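Local coordinates for UDP-galactopyranose mutase (Deinococcus radiodurans, PDB 3HDQ), which binds FAD and UDP-galactopyranose and probably interconverts the pyranose and furanose forms of UDP-galactose, at residues K92-Y97 with V376-L381; I86-S91 with R208-T213; H281-T286 with H317-V322. One frame throughout, in Å; residues are numbered along the deposited sequence.

Interaction 1. Residues K92-Y97 with V376-L381; sequences KDVFEY and VVAQAL. With FAD (flavin-adenine dinucleotide), chain L.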
loop_
_atom_site.group_PDB
_atom_site.type_symbol
_atom_site.label_atom_id
_atom_site.label_comp_id
_atom_site.label_asym_id
_atom_site.label_seq_id
_atom_site.Cartn_x
_atom_site.Cartn_y
_atom_site.Cartn_z
ATOM N N LYS A 92 12.418 9.336 -25.022
ATOM C CA LYS A 92 11.446 8.359 -25.473
ATOM C C LYS A 92 11.696 7.008 -24.797
ATOM O O LYS A 92 10.746 6.299 -24.440
ATOM C CB LYS A 92 11.484 8.272 -27.000
ATOM C CG LYS A 92 10.627 7.208 -27.643
ATOM C CD LYS A 92 10.738 7.336 -29.159
ATOM C CE LYS A 92 9.877 6.330 -29.884
ATOM N NZ LYS A 92 10.293 4.939 -29.536
ATOM N N ASP A 93 12.970 6.678 -24.586
ATOM C CA ASP A 93 13.344 5.431 -23.917
ATOM C C ASP A 93 12.920 5.367 -22.437
ATOM O O ASP A 93 12.465 4.325 -21.966
ATOM C CB ASP A 93 14.852 5.170 -24.055
ATOM C CG ASP A 93 15.700 6.249 -23.389
ATOM O OD1 ASP A 93 15.366 7.450 -23.532
ATOM O OD2 ASP A 93 16.702 5.900 -22.722
ATOM N N VAL A 94 13.082 6.460 -21.695
ATOM C CA VAL A 94 12.612 6.495 -20.305
ATOM C C VAL A 94 11.097 6.319 -20.320
ATOM O O VAL A 94 10.554 5.504 -19.578
ATOM C CB VAL A 94 12.951 7.813 -19.581
ATOM C CG1 VAL A 94 12.203 7.914 -18.218
ATOM C CG2 VAL A 94 14.460 7.940 -19.392
ATOM N N PHE A 95 10.421 7.071 -21.185
ATOM C CA PHE A 95 8.975 6.956 -21.276
ATOM C C PHE A 95 8.532 5.526 -21.625
ATOM O O PHE A 95 7.610 4.984 -21.011
ATOM C CB PHE A 95 8.372 7.992 -22.232
ATOM C CG PHE A 95 6.872 7.964 -22.266
ATOM C CD1 PHE A 95 6.197 7.363 -23.319
ATOM C CD2 PHE A 95 6.135 8.503 -21.219
ATOM C CE1 PHE A 95 4.813 7.318 -23.338
ATOM C CE2 PHE A 95 4.757 8.455 -21.225
ATOM C CZ PHE A 95 4.092 7.864 -22.290
ATOM N N GLU A 96 9.206 4.893 -22.576
ATOM C CA GLU A 96 8.831 3.527 -22.931
ATOM C C GLU A 96 9.166 2.508 -21.829
ATOM O O GLU A 96 8.385 1.603 -21.550
ATOM C CB GLU A 96 9.410 3.133 -24.297
ATOM C CG GLU A 96 8.795 3.978 -25.429
ATOM C CD GLU A 96 9.095 3.468 -26.824
ATOM O OE1 GLU A 96 10.172 2.871 -27.038
ATOM O OE2 GLU A 96 8.245 3.680 -27.713
ATOM N N TYR A 97 10.312 2.674 -21.182
ATOM C CA TYR A 97 10.682 1.796 -20.085
ATOM C C TYR A 97 9.594 1.777 -19.006
ATOM O O TYR A 97 9.075 0.723 -18.641
ATOM C CB TYR A 97 12.016 2.226 -19.493
ATOM C CG TYR A 97 12.331 1.511 -18.218
ATOM C CD1 TYR A 97 12.825 0.216 -18.237
ATOM C CD2 TYR A 97 12.114 2.120 -16.991
ATOM C CE1 TYR A 97 13.096 -0.452 -17.074
ATOM C CE2 TYR A 97 12.384 1.462 -15.825
ATOM C CZ TYR A 97 12.877 0.170 -15.867
ATOM O OH TYR A 97 13.148 -0.500 -14.692
ATOM N N VAL A 376 16.564 10.643 -13.126
ATOM C CA VAL A 376 17.004 9.556 -12.257
ATOM C C VAL A 376 16.808 8.200 -12.942
ATOM O O VAL A 376 17.707 7.365 -12.907
ATOM C CB VAL A 376 16.363 9.584 -10.857
ATOM C CG1 VAL A 376 16.701 8.304 -10.089
ATOM C CG2 VAL A 376 16.865 10.808 -10.087
ATOM N N VAL A 377 15.659 7.986 -13.582
ATOM C CA VAL A 377 15.464 6.749 -14.329
ATOM C C VAL A 377 16.590 6.563 -15.367
ATOM O O VAL A 377 17.197 5.496 -15.460
ATOM C CB VAL A 377 14.076 6.667 -15.005
ATOM C CG1 VAL A 377 14.004 5.456 -15.908
ATOM C CG2 VAL A 377 12.958 6.602 -13.960
ATOM N N ALA A 378 16.887 7.611 -16.122
ATOM C CA ALA A 378 17.934 7.543 -17.143
ATOM C C ALA A 378 19.286 7.235 -16.515
ATOM O O ALA A 378 20.073 6.477 -17.072
ATOM C CB ALA A 378 18.006 8.857 -17.951
ATOM N N GLN A 379 19.550 7.837 -15.358
ATOM C CA GLN A 379 20.789 7.561 -14.631
ATOM C C GLN A 379 20.870 6.082 -14.246
ATOM O O GLN A 379 21.905 5.434 -14.429
ATOM C CB GLN A 379 20.918 8.445 -13.378
ATOM C CG GLN A 379 22.332 8.474 -12.786
ATOM C CD GLN A 379 22.405 9.142 -11.411
ATOM O OE1 GLN A 379 21.524 8.958 -10.565
ATOM N NE2 GLN A 379 23.470 9.917 -11.184
ATOM N N ALA A 380 19.775 5.557 -13.709
ATOM C CA ALA A 380 19.730 4.168 -13.257
ATOM C C ALA A 380 19.914 3.172 -14.414
ATOM O O ALA A 380 20.627 2.178 -14.275
ATOM C CB ALA A 380 18.424 3.896 -12.490
ATOM N N LEU A 381 19.276 3.451 -15.552
ATOM C CA LEU A 381 19.401 2.598 -16.729
ATOM C C LEU A 381 20.837 2.599 -17.215
ATOM O O LEU A 381 21.356 1.564 -17.620
ATOM C CB LEU A 381 18.480 3.059 -17.860
ATOM C CG LEU A 381 16.980 2.937 -17.577
ATOM C CD1 LEU A 381 16.173 3.513 -18.736
ATOM C CD2 LEU A 381 16.601 1.485 -17.314
HETATM P PA FAD L . 14.529 9.000 -3.334
HETATM O O1A FAD L . 13.163 9.054 -3.694
HETATM O O2A FAD L . 14.803 10.010 -2.397
HETATM O O5B FAD L . 14.757 7.606 -2.705
HETATM C C5B FAD L . 15.881 7.234 -2.000
HETATM C C4B FAD L . 15.436 6.286 -0.934
HETATM O O4B FAD L . 16.522 5.860 -0.194
HETATM C C3B FAD L . 14.531 7.013 0.031
HETATM O O3B FAD L . 13.240 6.505 0.047
HETATM C C2B FAD L . 15.178 6.816 1.361
HETATM O O2B FAD L . 14.219 6.509 2.299
HETATM C C1B FAD L . 16.127 5.681 1.113
HETATM N N9A FAD L . 17.227 5.682 2.072
HETATM C C8A FAD L . 18.090 6.664 2.358
HETATM N N7A FAD L . 18.921 6.270 3.288
HETATM C C5A FAD L . 18.611 5.028 3.624
HETATM C C6A FAD L . 19.128 4.129 4.529
HETATM N N6A FAD L . 20.229 4.379 5.151
HETATM N N1A FAD L . 18.588 2.900 4.657
HETATM C C2A FAD L . 17.523 2.552 3.906
HETATM N N3A FAD L . 17.017 3.434 3.018
HETATM C C4A FAD L . 17.535 4.652 2.881
HETATM N N1 FAD L . 10.440 15.115 -10.106
HETATM C C2 FAD L . 9.791 15.224 -11.270
HETATM O O2 FAD L . 10.200 14.701 -12.262
HETATM N N3 FAD L . 8.658 15.933 -11.298
HETATM C C4 FAD L . 8.182 16.519 -10.174
HETATM O O4 FAD L . 7.180 17.149 -10.184
HETATM C C4X FAD L . 8.862 16.406 -9.017
HETATM N N5 FAD L . 8.386 17.009 -7.909
HETATM C C5X FAD L . 9.065 16.892 -6.750
HETATM C C6 FAD L . 8.565 17.499 -5.622
HETATM C C7 FAD L . 9.242 17.386 -4.440
HETATM C C7M FAD L . 8.724 18.037 -3.225
HETATM C C8 FAD L . 10.398 16.664 -4.377
HETATM C C8M FAD L . 11.097 16.581 -3.073
HETATM C C9 FAD L . 10.893 16.049 -5.509
HETATM C C9A FAD L . 10.234 16.163 -6.707
HETATM N N10 FAD L . 10.701 15.555 -7.836
HETATM C C10 FAD L . 10.006 15.694 -8.983
HETATM C "C1'" FAD L . 12.013 14.861 -7.864
HETATM C "C2'" FAD L . 11.927 13.395 -7.506
HETATM O "O2'" FAD L . 11.463 13.344 -6.205
HETATM C "C3'" FAD L . 13.274 12.682 -7.557
HETATM O "O3'" FAD L . 13.839 12.614 -8.791
HETATM C "C4'" FAD L . 13.100 11.225 -7.328
HETATM O "O4'" FAD L . 11.970 11.127 -6.518
HETATM C "C5'" FAD L . 14.353 10.705 -6.689
HETATM O "O5'" FAD L . 14.551 9.344 -6.796
HETATM P P FAD L . 15.669 8.686 -5.945
HETATM O O1P FAD L . 15.540 7.284 -6.017
HETATM O O2P FAD L . 16.903 9.074 -6.515
HETATM O O3P FAD L . 15.557 9.230 -4.487
#

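Interaction 2. Residues I86-S91 with R208-T213; sequences IFHTNS and RYFADT. With FAD (flavin-adenine dinucleotide), chain L.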
loop_
_atom_site.group_PDB
_atom_site.type_symbol
_atom_site.label_atom_id
_atom_site.label_comp_id
_atom_site.label_asym_id
_atom_site.label_seq_id
_atom_site.Cartn_x
_atom_site.Cartn_y
_atom_site.Cartn_z
ATOM N N ILE A 86 4.960 15.426 -10.724
ATOM C CA ILE A 86 4.422 15.428 -12.075
ATOM C C ILE A 86 5.448 14.799 -13.034
ATOM O O ILE A 86 6.563 15.311 -13.187
ATOM C CB ILE A 86 4.044 16.868 -12.551
ATOM C CG1 ILE A 86 2.937 17.488 -11.689
ATOM C CG2 ILE A 86 3.568 16.847 -13.990
ATOM C CD1 ILE A 86 3.388 18.006 -10.351
ATOM N N PHE A 87 5.089 13.689 -13.673
ATOM C CA PHE A 87 6.053 13.034 -14.545
ATOM C C PHE A 87 6.172 13.711 -15.906
ATOM O O PHE A 87 5.171 14.011 -16.555
ATOM C CB PHE A 87 5.778 11.538 -14.742
ATOM C CG PHE A 87 6.832 10.864 -15.578
ATOM C CD1 PHE A 87 8.031 10.463 -15.007
ATOM C CD2 PHE A 87 6.654 10.692 -16.945
ATOM C CE1 PHE A 87 9.027 9.876 -15.786
ATOM C CE2 PHE A 87 7.637 10.101 -17.723
ATOM C CZ PHE A 87 8.829 9.694 -17.143
ATOM N N HIS A 88 7.407 13.959 -16.332
ATOM C CA HIS A 88 7.641 14.581 -17.628
ATOM C C HIS A 88 8.993 14.177 -18.176
ATOM O O HIS A 88 9.966 14.103 -17.443
ATOM C CB HIS A 88 7.546 16.109 -17.539
ATOM C CG HIS A 88 8.543 16.722 -16.608
ATOM N ND1 HIS A 88 9.756 17.216 -17.039
ATOM C CD2 HIS A 88 8.514 16.913 -15.267
ATOM C CE1 HIS A 88 10.430 17.686 -16.005
ATOM N NE2 HIS A 88 9.701 17.510 -14.917
ATOM N N THR A 89 9.068 13.921 -19.471
ATOM C CA THR A 89 10.370 13.647 -20.048
ATOM C C THR A 89 10.446 13.990 -21.530
ATOM O O THR A 89 9.418 14.085 -22.214
ATOM C CB THR A 89 10.789 12.177 -19.838
ATOM O OG1 THR A 89 12.164 12.008 -20.212
ATOM C CG2 THR A 89 9.909 11.249 -20.661
ATOM N N ASN A 90 11.677 14.194 -22.001
ATOM C CA ASN A 90 11.966 14.285 -23.424
ATOM C C ASN A 90 12.568 12.993 -23.949
ATOM O O ASN A 90 12.760 12.845 -25.156
ATOM C CB ASN A 90 12.916 15.446 -23.713
ATOM C CG ASN A 90 12.215 16.791 -23.683
ATOM O OD1 ASN A 90 11.184 16.977 -24.340
ATOM N ND2 ASN A 90 12.762 17.732 -22.907
ATOM N N SER A 91 12.879 12.061 -23.045
ATOM C CA SER A 91 13.503 10.806 -23.458
ATOM C C SER A 91 12.458 9.750 -23.765
ATOM O O SER A 91 11.719 9.310 -22.886
ATOM C CB SER A 91 14.465 10.304 -22.393
ATOM O OG SER A 91 15.171 11.405 -21.845
ATOM N N ARG A 208 2.263 26.031 -20.044
ATOM C CA ARG A 208 2.677 24.787 -19.385
ATOM C C ARG A 208 3.948 25.017 -18.583
ATOM O O ARG A 208 4.818 25.803 -18.967
ATOM C CB ARG A 208 2.963 23.669 -20.380
ATOM C CG ARG A 208 1.803 23.276 -21.253
ATOM C CD ARG A 208 2.289 23.369 -22.668
ATOM N NE ARG A 208 2.664 22.091 -23.225
ATOM C CZ ARG A 208 3.578 21.951 -24.169
ATOM N NH1 ARG A 208 4.224 23.013 -24.624
ATOM N NH2 ARG A 208 3.854 20.747 -24.644
ATOM N N TYR A 209 4.064 24.305 -17.475
ATOM C CA TYR A 209 5.254 24.423 -16.674
ATOM C C TYR A 209 6.401 23.708 -17.365
ATOM O O TYR A 209 7.559 24.090 -17.204
ATOM C CB TYR A 209 4.998 23.878 -15.284
ATOM C CG TYR A 209 5.918 24.454 -14.257
ATOM C CD1 TYR A 209 5.849 25.796 -13.913
ATOM C CD2 TYR A 209 6.867 23.655 -13.627
ATOM C CE1 TYR A 209 6.697 26.322 -12.962
ATOM C CE2 TYR A 209 7.711 24.168 -12.691
ATOM C CZ TYR A 209 7.630 25.497 -12.357
ATOM O OH TYR A 209 8.488 25.992 -11.409
ATOM N N PHE A 210 6.072 22.679 -18.145
ATOM C CA PHE A 210 7.067 21.941 -18.916
ATOM C C PHE A 210 6.682 21.927 -20.374
ATOM O O PHE A 210 5.495 21.860 -20.708
ATOM C CB PHE A 210 7.165 20.481 -18.452
ATOM C CG PHE A 210 7.242 20.322 -16.966
ATOM C CD1 PHE A 210 6.171 19.802 -16.255
ATOM C CD2 PHE A 210 8.377 20.703 -16.276
ATOM C CE1 PHE A 210 6.229 19.663 -14.877
ATOM C CE2 PHE A 210 8.443 20.565 -14.891
ATOM C CZ PHE A 210 7.367 20.040 -14.190
ATOM N N ALA A 211 7.686 21.933 -21.245
ATOM C CA ALA A 211 7.450 21.832 -22.684
ATOM C C ALA A 211 7.905 20.490 -23.230
ATOM O O ALA A 211 7.980 20.311 -24.443
ATOM C CB ALA A 211 8.158 22.967 -23.426
ATOM N N ASP A 212 8.203 19.553 -22.341
ATOM C CA ASP A 212 8.688 18.235 -22.745
ATOM C C ASP A 212 7.699 17.519 -23.674
ATOM O O ASP A 212 6.490 17.770 -23.622
ATOM C CB ASP A 212 8.916 17.331 -21.524
ATOM C CG ASP A 212 9.773 17.972 -20.433
ATOM O OD1 ASP A 212 10.267 17.219 -19.561
ATOM O OD2 ASP A 212 9.952 19.204 -20.417
ATOM N N THR A 213 8.228 16.600 -24.482
ATOM C CA THR A 213 7.447 15.772 -25.403
ATOM C C THR A 213 6.443 14.805 -24.733
ATOM O O THR A 213 5.298 14.676 -25.183
ATOM C CB THR A 213 8.398 14.945 -26.301
ATOM O OG1 THR A 213 9.371 15.820 -26.884
ATOM C CG2 THR A 213 7.633 14.223 -27.417
HETATM P PA FAD L . 14.529 9.000 -3.334
HETATM O O1A FAD L . 13.163 9.054 -3.694
HETATM O O2A FAD L . 14.803 10.010 -2.397
HETATM O O5B FAD L . 14.757 7.606 -2.705
HETATM C C5B FAD L . 15.881 7.234 -2.000
HETATM C C4B FAD L . 15.436 6.286 -0.934
HETATM O O4B FAD L . 16.522 5.860 -0.194
HETATM C C3B FAD L . 14.531 7.013 0.031
HETATM O O3B FAD L . 13.240 6.505 0.047
HETATM C C2B FAD L . 15.178 6.816 1.361
HETATM O O2B FAD L . 14.219 6.509 2.299
HETATM C C1B FAD L . 16.127 5.681 1.113
HETATM N N9A FAD L . 17.227 5.682 2.072
HETATM C C8A FAD L . 18.090 6.664 2.358
HETATM N N7A FAD L . 18.921 6.270 3.288
HETATM C C5A FAD L . 18.611 5.028 3.624
HETATM C C6A FAD L . 19.128 4.129 4.529
HETATM N N6A FAD L . 20.229 4.379 5.151
HETATM N N1A FAD L . 18.588 2.900 4.657
HETATM C C2A FAD L . 17.523 2.552 3.906
HETATM N N3A FAD L . 17.017 3.434 3.018
HETATM C C4A FAD L . 17.535 4.652 2.881
HETATM N N1 FAD L . 10.440 15.115 -10.106
HETATM C C2 FAD L . 9.791 15.224 -11.270
HETATM O O2 FAD L . 10.200 14.701 -12.262
HETATM N N3 FAD L . 8.658 15.933 -11.298
HETATM C C4 FAD L . 8.182 16.519 -10.174
HETATM O O4 FAD L . 7.180 17.149 -10.184
HETATM C C4X FAD L . 8.862 16.406 -9.017
HETATM N N5 FAD L . 8.386 17.009 -7.909
HETATM C C5X FAD L . 9.065 16.892 -6.750
HETATM C C6 FAD L . 8.565 17.499 -5.622
HETATM C C7 FAD L . 9.242 17.386 -4.440
HETATM C C7M FAD L . 8.724 18.037 -3.225
HETATM C C8 FAD L . 10.398 16.664 -4.377
HETATM C C8M FAD L . 11.097 16.581 -3.073
HETATM C C9 FAD L . 10.893 16.049 -5.509
HETATM C C9A FAD L . 10.234 16.163 -6.707
HETATM N N10 FAD L . 10.701 15.555 -7.836
HETATM C C10 FAD L . 10.006 15.694 -8.983
HETATM C "C1'" FAD L . 12.013 14.861 -7.864
HETATM C "C2'" FAD L . 11.927 13.395 -7.506
HETATM O "O2'" FAD L . 11.463 13.344 -6.205
HETATM C "C3'" FAD L . 13.274 12.682 -7.557
HETATM O "O3'" FAD L . 13.839 12.614 -8.791
HETATM C "C4'" FAD L . 13.100 11.225 -7.328
HETATM O "O4'" FAD L . 11.970 11.127 -6.518
HETATM C "C5'" FAD L . 14.353 10.705 -6.689
HETATM O "O5'" FAD L . 14.551 9.344 -6.796
HETATM P P FAD L . 15.669 8.686 -5.945
HETATM O O1P FAD L . 15.540 7.284 -6.017
HETATM O O2P FAD L . 16.903 9.074 -6.515
HETATM O O3P FAD L . 15.557 9.230 -4.487
#

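Interaction 3. Residues H281-T286 with H317-V322; sequences HETHDT and HHQTSV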
loop_
_atom_site.group_PDB
_atom_site.type_symbol
_atom_site.label_atom_id
_atom_site.label_comp_id
_atom_site.label_asym_id
_atom_site.label_seq_id
_atom_site.Cartn_x
_atom_site.Cartn_y
_atom_site.Cartn_z
ATOM N N HIS A 281 -0.961 18.661 4.922
ATOM C CA HIS A 281 -2.058 18.134 4.115
ATOM C C HIS A 281 -3.423 18.559 4.649
ATOM O O HIS A 281 -3.648 18.575 5.859
ATOM C CB HIS A 281 -1.973 16.604 4.063
ATOM C CG HIS A 281 -0.784 16.097 3.308
ATOM N ND1 HIS A 281 -0.809 15.863 1.948
ATOM C CD2 HIS A 281 0.471 15.789 3.722
ATOM C CE1 HIS A 281 0.380 15.431 1.558
ATOM N NE2 HIS A 281 1.174 15.376 2.617
ATOM N N GLU A 282 -4.334 18.903 3.748
ATOM C CA GLU A 282 -5.693 19.279 4.140
ATOM C C GLU A 282 -6.712 18.680 3.185
ATOM O O GLU A 282 -6.442 18.508 1.999
ATOM C CB GLU A 282 -5.862 20.806 4.177
ATOM C CG GLU A 282 -5.066 21.509 5.284
ATOM C CD GLU A 282 -5.156 23.038 5.213
ATOM O OE1 GLU A 282 -6.136 23.548 4.618
ATOM O OE2 GLU A 282 -4.246 23.722 5.754
ATOM N N THR A 283 -7.887 18.363 3.709
ATOM C CA THR A 283 -8.995 17.945 2.869
ATOM C C THR A 283 -10.154 18.910 3.067
ATOM O O THR A 283 -10.526 19.217 4.194
ATOM C CB THR A 283 -9.462 16.515 3.201
ATOM O OG1 THR A 283 -8.370 15.601 3.022
ATOM C CG2 THR A 283 -10.639 16.113 2.302
ATOM N N HIS A 284 -10.720 19.382 1.964
ATOM C CA HIS A 284 -11.779 20.369 2.012
ATOM C C HIS A 284 -13.030 19.795 1.397
ATOM O O HIS A 284 -12.962 18.989 0.466
ATOM C CB HIS A 284 -11.359 21.631 1.265
ATOM C CG HIS A 284 -10.272 22.389 1.951
ATOM N ND1 HIS A 284 -8.944 22.267 1.601
ATOM C CD2 HIS A 284 -10.311 23.261 2.985
ATOM C CE1 HIS A 284 -8.214 23.043 2.381
ATOM N NE2 HIS A 284 -9.018 23.658 3.230
ATOM N N ASP A 285 -14.176 20.211 1.919
ATOM C CA ASP A 285 -15.446 19.689 1.447
ATOM C C ASP A 285 -15.974 20.480 0.245
ATOM O O ASP A 285 -17.015 21.130 0.322
ATOM C CB ASP A 285 -16.463 19.659 2.590
ATOM C CG ASP A 285 -17.614 18.696 2.327
ATOM O OD1 ASP A 285 -17.369 17.571 1.831
ATOM O OD2 ASP A 285 -18.768 19.066 2.630
ATOM N N THR A 286 -15.225 20.423 -0.854
ATOM C CA THR A 286 -15.634 20.968 -2.145
ATOM C C THR A 286 -14.941 20.151 -3.206
ATOM O O THR A 286 -13.933 19.500 -2.936
ATOM C CB THR A 286 -15.102 22.389 -2.391
ATOM O OG1 THR A 286 -14.762 23.009 -1.150
ATOM C CG2 THR A 286 -16.120 23.229 -3.163
ATOM N N HIS A 317 -14.038 12.862 -7.290
ATOM C CA HIS A 317 -14.326 12.736 -5.866
ATOM C C HIS A 317 -15.119 13.973 -5.446
ATOM O O HIS A 317 -14.970 15.028 -6.048
ATOM C CB HIS A 317 -13.009 12.669 -5.088
ATOM C CG HIS A 317 -13.134 12.132 -3.693
ATOM N ND1 HIS A 317 -13.698 12.853 -2.659
ATOM C CD2 HIS A 317 -12.718 10.961 -3.147
ATOM C CE1 HIS A 317 -13.644 12.143 -1.546
ATOM N NE2 HIS A 317 -13.048 10.992 -1.813
ATOM N N HIS A 318 -15.958 13.861 -4.421
ATOM C CA HIS A 318 -16.796 14.999 -4.034
ATOM C C HIS A 318 -16.065 15.929 -3.075
ATOM O O HIS A 318 -16.503 17.049 -2.829
ATOM C CB HIS A 318 -18.137 14.544 -3.437
ATOM C CG HIS A 318 -18.013 13.936 -2.081
ATOM N ND1 HIS A 318 -17.385 12.729 -1.863
ATOM C CD2 HIS A 318 -18.426 14.372 -0.866
ATOM C CE1 HIS A 318 -17.419 12.444 -0.573
ATOM N NE2 HIS A 318 -18.045 13.425 0.054
ATOM N N GLN A 319 -14.949 15.456 -2.540
ATOM C CA GLN A 319 -14.058 16.322 -1.785
ATOM C C GLN A 319 -12.741 16.507 -2.515
ATOM O O GLN A 319 -12.560 15.992 -3.614
ATOM C CB GLN A 319 -13.820 15.760 -0.395
ATOM C CG GLN A 319 -15.097 15.645 0.392
ATOM C CD GLN A 319 -14.883 14.978 1.709
ATOM O OE1 GLN A 319 -14.292 13.902 1.779
ATOM N NE2 GLN A 319 -15.360 15.607 2.775
ATOM N N THR A 320 -11.829 17.259 -1.909
ATOM C CA THR A 320 -10.546 17.513 -2.529
ATOM C C THR A 320 -9.468 17.597 -1.459
ATOM O O THR A 320 -9.719 18.081 -0.352
ATOM C CB THR A 320 -10.569 18.802 -3.398
ATOM O OG1 THR A 320 -9.369 18.884 -4.172
ATOM C CG2 THR A 320 -10.686 20.037 -2.541
ATOM N N SER A 321 -8.282 17.089 -1.778
ATOM C CA SER A 321 -7.146 17.166 -0.864
ATOM C C SER A 321 -5.998 17.986 -1.449
ATOM O O SER A 321 -5.645 17.848 -2.624
ATOM C CB SER A 321 -6.638 15.768 -0.492
ATOM O OG SER A 321 -7.589 15.073 0.271
ATOM N N VAL A 322 -5.409 18.821 -0.603
ATOM C CA VAL A 322 -4.313 19.688 -1.004
ATOM C C VAL A 322 -3.146 19.564 -0.028
ATOM O O VAL A 322 -3.316 19.097 1.104
ATOM C CB VAL A 322 -4.757 21.168 -1.042
ATOM C CG1 VAL A 322 -5.938 21.345 -1.963
ATOM C CG2 VAL A 322 -5.088 21.665 0.365
HETATM O O HOH W 1 -3.253 16.241 0.794
HETATM O O HOH W 2 -18.217 18.345 -0.810
#

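Interaction 1. Residues K92-Y97 with V376-L381
Leu381 lays its CD2 methyl over one face of the Tyr97 ring, 4.1 Å from the ring centroid and only 12° off the ring normal, a CH-pi contact centred on the ring rather than on its rim. The phenol group is in place to receive it because CG of Tyr97 stands anti to the backbone N (chi1 170°), which carries the ring across toward the second helix; its hydroxyl then reaches Glu46 of helix 39-50 in a hydrogen bond. Val94, one turn earlier, splits its two methyls between two partners: CG1 meets Val377 CG1 at 3.8 Å, while CG2 meets Ala378 CB at 3.9 Å. These residues belong to helices 92-99 and 373-388, whose axes cross nearly perpendicularly, at 88°, with a closest approach of 9.9 Å. The crossing sits beside the FAD-binding Rossmann-type part of the fold, and helix 39-50 packs against the same side chains, Val43 touching both Tyr97 and Leu381. An alanine at Val94 would keep neither branch, and is likely to leave a gap beside Val377 and Ala378 just where the two backbones come nearest. Val377 uses a single methyl for both neighbours, its CG1 also lying 4.0 Å from Tyr97 CD2. One residue back, Val376 turns to the cofactor instead, its CG1 lying 3.7 Å from the pyrophosphate oxygen O2P of FAD.

Interaction 2. Residues I86-S91 with R208-T213
His88 and Phe210 lie face to face in nearly parallel planes, ring centroids 3.6 Å apart, with His88 CD2 above the centre of the phenyl ring. The opposite face of Phe210 rests on CB of its own neighbour Tyr209. The imidazole is gripped at its edge as well: ND1 donates to Asp212 OD1 at 2.6 Å, almost straight at 168°. The carboxylate oxygen lies in the ring plane, yet the ring approaches it from above the carboxylate plane, the two flat groups being turned 69° apart. A chi1 of 61° places the imidazole between the backbone N and carbonyl carbon of His88, turned toward the 208-213 loop. Ile86 extends this close-packed part, its CG2 reaching Phe210 CE1 at 4.0 Å, while its backbone pairs with the flavin: Ile86 N donates to O4 of FAD, and N3 of FAD to Ile86 O, each at 2.9 Å. The far end is looser and more exposed. There Asn90 OD1 accepts from Thr213 N at 3.0 Å, and only weakly from the hydroxyl of the same threonine. Phe210 also lines the pocket of the bound UDP-galactose, and Tyr209 hydrogen-bonds its diphosphate. Since ND1 of His88 carries a proton toward Asp212, the carboxylate and the stack together probably restrain the rotation of the imidazole, with one ring of the pair in the flavin pocket and the other in the substrate pocket.

Interaction 3. Residues H281-T286 with H317-V322
Val322 O is gripped by two donors: the backbone N of Glu282, at 2.8 Å, and a water, at 2.9 Å, that also hydrogen-bonds His281 ND1. This water thus ties the imidazole edge to the opposing strand, while His281 NE2 is held by the carbonyl of Pro81. Val322 N returns a bond to Glu282 O, closing the first hydrogen-bonded pair of an antiparallel ladder; His284 with Thr320 forms the second. In the non-hydrogen-bonded pair between them, Thr283 and Ser321 stand on the same face of the sheet, their hydroxyl oxygens OG1 and OG 2.9 Å apart, and Ser321 OG is also hydrogen-bonded to Asp73. On the other face, the CG2 methyl of Val322 lies at the edge of the His284 ring, 4.0 Å from its CE1. Beyond the ladder, Gln319 NE2 donates to Asp285 OD1 at 3.0 Å, reaching it from above the carboxylate plane, with amide and carboxylate turned 89° to each other. CG of Asp285 lies anti to the backbone N (chi1 -160°), which brings OD1 back toward Gln319 although the CB bond points away from the 317-322 segment. A second water bridges this carboxylate, weakly, to the carbonyl of His318. Within the 317-322 segment, His317 ND1 accepts from Gln319 N at 2.9 Å, in the plane of its ring. Close by, His318 packs on Arg316 of the second subunit. Strands 274-284 and 320-336, inclined at 157° here, are neighbours in the mixed sheet of the mutase; strand 274-284 is its outermost member within the chain, and Asp285 centres an inverse gamma turn where that strand ends.

Overall arrangement
From the N terminus, the chain first supplies residues 86-91 and then, directly after, helix 92-99, so the first halves of interactions 2 and 1 are neighbours. Interaction 2 closes its loop at 208-213, bringing the loop that leads into strand 214-218 back against strand 88-89, beside the flavin site. Interaction 3 follows in series, a shorter closure between 281-286 and 317-322. Interaction 1 closes last, at 376-381, joining helices 92-99 and 373-388; it crosses interaction 2 and encloses interaction 3. Interactions 1 and 2 both touch FAD and meet each other through Phe87 and Thr89 against Val94 and Phe95. Interaction 3 joins two strands of the mixed sheet, its centre about 33 Å from that of interaction 1.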